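Local structure of protein Amuc_1100 (Akkermansia muciniphila, 6KNY) at residues Ile177-Asp182 and Val265-Ser270. The protein is of unknown function but is probably anchored in the membrane by a transmembrane helix that is absent from this monomeric structure. Sequence-based numbering, arbitrary orientation. Where two conformers were deposited one is given.
Sequences IAFQGD and VFVQVS
Phe179 lays one face of its ring against Val267, its directly paired neighbour on the adjacent antiparallel strand. Val267 CB stands 3.9 Å from the ring centroid, displaced toward the rim, in a CH-pi contact, and the approach is closest at Phe179 CE1, 3.6 Å from Val267 CB. Both methyls share in it: CG1 meets CZ at 3.7 Å, while CG2 lies nearer CE1. Phe179 CG, set between the backbone N and the carbonyl carbon (chi1 52°), brings the ring alongside Val267, the two side chains pointing the same way; Ile177 CG2 abuts the ring edge in plane. Beneath this pair the backbones are joined both ways, Val267 N to Phe179 O at 2.9 Å and almost straight (175°), and Phe179 N to Val267 O at 3.0 Å. An equivalent pair of bonds links Ile177 with Val269. Val265 N donates to Gly181 O at 2.8 Å, tilted 23° from the carbonyl plane, and Gly181 N returns a bond to Val265 O; the glycine offers no side chain here, and that of Val265 packs on Val186, Ile208 and Asn210, its CB 3.7 Å from Gly181 O. Ile177, Phe179, Val265, Val267 and Val269 share one face of the sheet, where helix 183-194 packs through Val186, Ala189 and Ile193. An alanine in place of Phe179 would probably leave Val267 without its aromatic cover and open a gap beside Ala189 of that helix. On the other face, Ala178 CB touches the Phe266 ring obliquely at CE2 and approaches Gln268 OE1, an oxygen hydrogen-bonded to Lys144 NZ. Strand 170-181, helix 183-194 and the parallel strand 201-210 make a split beta-alpha-beta unit, with strand 265-276 inserted antiparallel between its two strands.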
ATOM      1  N   ILE A 177       5.047   5.501   3.534  1.00 26.07           N
ATOM      2  CA  ILE A 177       5.178   6.096   2.214  1.00 28.01           C
ATOM      3  C   ILE A 177       5.682   7.523   2.376  1.00 30.47           C
ATOM      4  O   ILE A 177       5.198   8.271   3.234  1.00 29.70           O
ATOM      5  CB  ILE A 177       3.855   6.065   1.433  1.00 31.92           C
ATOM      6  CG1 ILE A 177       3.313   4.630   1.379  1.00 33.08           C
ATOM      7  CG2 ILE A 177       4.059   6.637   0.038  1.00 32.14           C
ATOM      8  CD1 ILE A 177       2.094   4.466   0.490  1.00 37.43           C
ATOM      9  N   ALA A 178       6.673   7.886   1.567  1.00 28.36           N
ATOM     10  CA  ALA A 178       7.192   9.238   1.507  1.00 28.43           C
ATOM     11  C   ALA A 178       6.986   9.741   0.086  1.00 28.96           C
ATOM     12  O   ALA A 178       7.254   9.014  -0.882  1.00 25.81           O
ATOM     13  CB  ALA A 178       8.675   9.275   1.890  1.00 29.18           C
ATOM     14  N   PHE A 179       6.478  10.961  -0.037  1.00 27.01           N
ATOM     15  CA  PHE A 179       6.290  11.572  -1.343  1.00 28.59           C
ATOM     16  C   PHE A 179       6.402  13.075  -1.170  1.00 32.19           C
ATOM     17  O   PHE A 179       6.528  13.580  -0.048  1.00 27.40           O
ATOM     18  CB  PHE A 179       4.945  11.199  -1.979  1.00 26.42           C
ATOM     19  CG  PHE A 179       3.752  11.438  -1.085  1.00 25.62           C
ATOM     20  CD1 PHE A 179       3.154  12.684  -1.013  1.00 27.82           C
ATOM     21  CD2 PHE A 179       3.222  10.405  -0.328  1.00 27.80           C
ATOM     22  CE1 PHE A 179       2.044  12.900  -0.197  1.00 28.57           C
ATOM     23  CE2 PHE A 179       2.120  10.601   0.486  1.00 28.33           C
ATOM     24  CZ  PHE A 179       1.525  11.858   0.556  1.00 27.58           C
ATOM     25  N   GLN A 180       6.359  13.786  -2.295  1.00 34.10           N
ATOM     26  CA  GLN A 180       6.427  15.234  -2.248  1.00 35.34           C
ATOM     27  C   GLN A 180       5.727  15.817  -3.462  1.00 31.94           C
ATOM     28  O   GLN A 180       5.646  15.188  -4.519  1.00 33.23           O
ATOM     29  CB  GLN A 180       7.882  15.730  -2.156  1.00 39.08           C
ATOM     30  CG  GLN A 180       8.681  15.670  -3.430  1.00 45.71           C
ATOM     31  CD  GLN A 180       9.850  16.674  -3.428  1.00 52.07           C
ATOM     32  OE1 GLN A 180       9.641  17.887  -3.490  1.00 58.38           O
ATOM     33  NE2 GLN A 180      11.074  16.165  -3.347  1.00 57.92           N
ATOM     34  N   GLY A 181       5.213  17.028  -3.290  1.00 34.05           N
ATOM     35  CA  GLY A 181       4.534  17.727  -4.362  1.00 32.24           C
ATOM     36  C   GLY A 181       4.120  19.086  -3.858  1.00 37.36           C
ATOM     37  O   GLY A 181       4.445  19.475  -2.729  1.00 35.56           O
ATOM     38  N   ASP A 182       3.408  19.819  -4.718  1.00 37.86           N
ATOM     39  CA  ASP A 182       2.895  21.115  -4.297  1.00 43.55           C
ATOM     40  C   ASP A 182       1.826  20.902  -3.227  1.00 43.68           C
ATOM     41  O   ASP A 182       1.335  19.784  -3.027  1.00 42.92           O
ATOM     42  CB  ASP A 182       2.343  21.887  -5.499  1.00 44.45           C
ATOM     43  CG  ASP A 182       0.989  21.373  -5.955  1.00 48.07           C
ATOM     44  OD1 ASP A 182       0.901  20.200  -6.370  1.00 57.33           O
ATOM     45  OD2 ASP A 182       0.004  22.134  -5.869  1.00 72.39           O
ATOM     46  N   VAL A 265       6.153  20.390  -0.773  1.00 37.20           N
ATOM     47  CA  VAL A 265       5.831  19.895   0.560  1.00 34.14           C
ATOM     48  C   VAL A 265       6.192  18.414   0.613  1.00 32.24           C
ATOM     49  O   VAL A 265       5.845  17.650  -0.297  1.00 33.21           O
ATOM     50  CB  VAL A 265       4.347  20.123   0.882  1.00 35.35           C
ATOM     51  CG1 VAL A 265       3.985  19.502   2.225  1.00 35.93           C
ATOM     52  CG2 VAL A 265       4.021  21.622   0.839  1.00 34.67           C
ATOM     53  N   PHE A 266       6.905  18.014   1.655  1.00 29.55           N
ATOM     54  CA  PHE A 266       7.335  16.632   1.817  1.00 32.02           C
ATOM     55  C   PHE A 266       6.465  15.953   2.867  1.00 32.65           C
ATOM     56  O   PHE A 266       6.239  16.520   3.944  1.00 30.06           O
ATOM     57  CB  PHE A 266       8.809  16.592   2.206  1.00 36.12           C
ATOM     58  CG  PHE A 266       9.269  15.282   2.799  1.00 46.02           C
ATOM     59  CD1 PHE A 266       9.183  15.044   4.172  1.00 48.43           C
ATOM     60  CD2 PHE A 266       9.822  14.298   1.987  1.00 46.57           C
ATOM     61  CE1 PHE A 266       9.623  13.842   4.717  1.00 50.25           C
ATOM     62  CE2 PHE A 266      10.271  13.096   2.523  1.00 46.28           C
ATOM     63  CZ  PHE A 266      10.173  12.866   3.887  1.00 49.23           C
ATOM     64  N   VAL A 267       5.980  14.774   2.537  1.00 31.51           N
ATOM     65  CA  VAL A 267       5.147  13.980   3.405  1.00 29.74           C
ATOM     66  C   VAL A 267       5.694  12.600   3.621  1.00 28.66           C
ATOM     67  O   VAL A 267       6.117  11.961   2.726  1.00 30.34           O
ATOM     68  CB  VAL A 267       3.737  13.791   2.848  1.00 30.11           C
ATOM     69  CG1 VAL A 267       2.879  12.968   3.782  1.00 29.48           C
ATOM     70  CG2 VAL A 267       3.080  15.109   2.593  1.00 33.05           C
ATOM     71  N   GLN A 268       5.636  12.165   4.853  1.00 29.07           N
ATOM     72  CA  GLN A 268       5.998  10.844   5.235  1.00 28.52           C
ATOM     73  C   GLN A 268       4.943  10.368   6.195  1.00 26.40           C
ATOM     74  O   GLN A 268       4.730  10.949   7.232  1.00 23.07           O
ATOM     75  CB  GLN A 268       7.369  10.752   5.828  1.00 36.11           C
ATOM     76  CG  GLN A 268       7.803   9.316   5.873  1.00 52.95           C
ATOM     77  CD  GLN A 268       9.254   9.126   6.212  1.00 60.70           C
ATOM     78  OE1 GLN A 268      10.117   9.091   5.336  1.00 67.84           O
ATOM     79  NE2 GLN A 268       9.532   8.993   7.490  1.00 61.37           N
ATOM     80  N   VAL A 269       4.262   9.315   5.800  1.00 25.35           N
ATOM     81  CA  VAL A 269       3.190   8.750   6.585  1.00 28.03           C
ATOM     82  C   VAL A 269       3.380   7.276   6.913  1.00 27.74           C
ATOM     83  O   VAL A 269       3.829   6.524   6.092  1.00 24.65           O
ATOM     84  CB  VAL A 269       1.823   8.990   5.918  1.00 31.37           C
ATOM     85  CG1 VAL A 269       1.756   8.350   4.563  1.00 35.91           C
ATOM     86  CG2 VAL A 269       0.717   8.447   6.773  1.00 34.14           C
ATOM     87  N   SER A 270       3.058   6.968   8.165  0.60 26.05           N
ATOM     88  CA  SER A 270       3.106   5.606   8.679  0.60 25.29           C
ATOM     89  C   SER A 270       1.681   5.076   8.707  0.60 24.17           C
ATOM     90  O   SER A 270       0.804   5.685   9.331  0.60 22.13           O
ATOM     91  CB  SER A 270       3.725   5.593  10.076  0.60 25.92           C
ATOM     92  OG  SER A 270       3.835   4.287  10.586  0.60 28.31           O
TER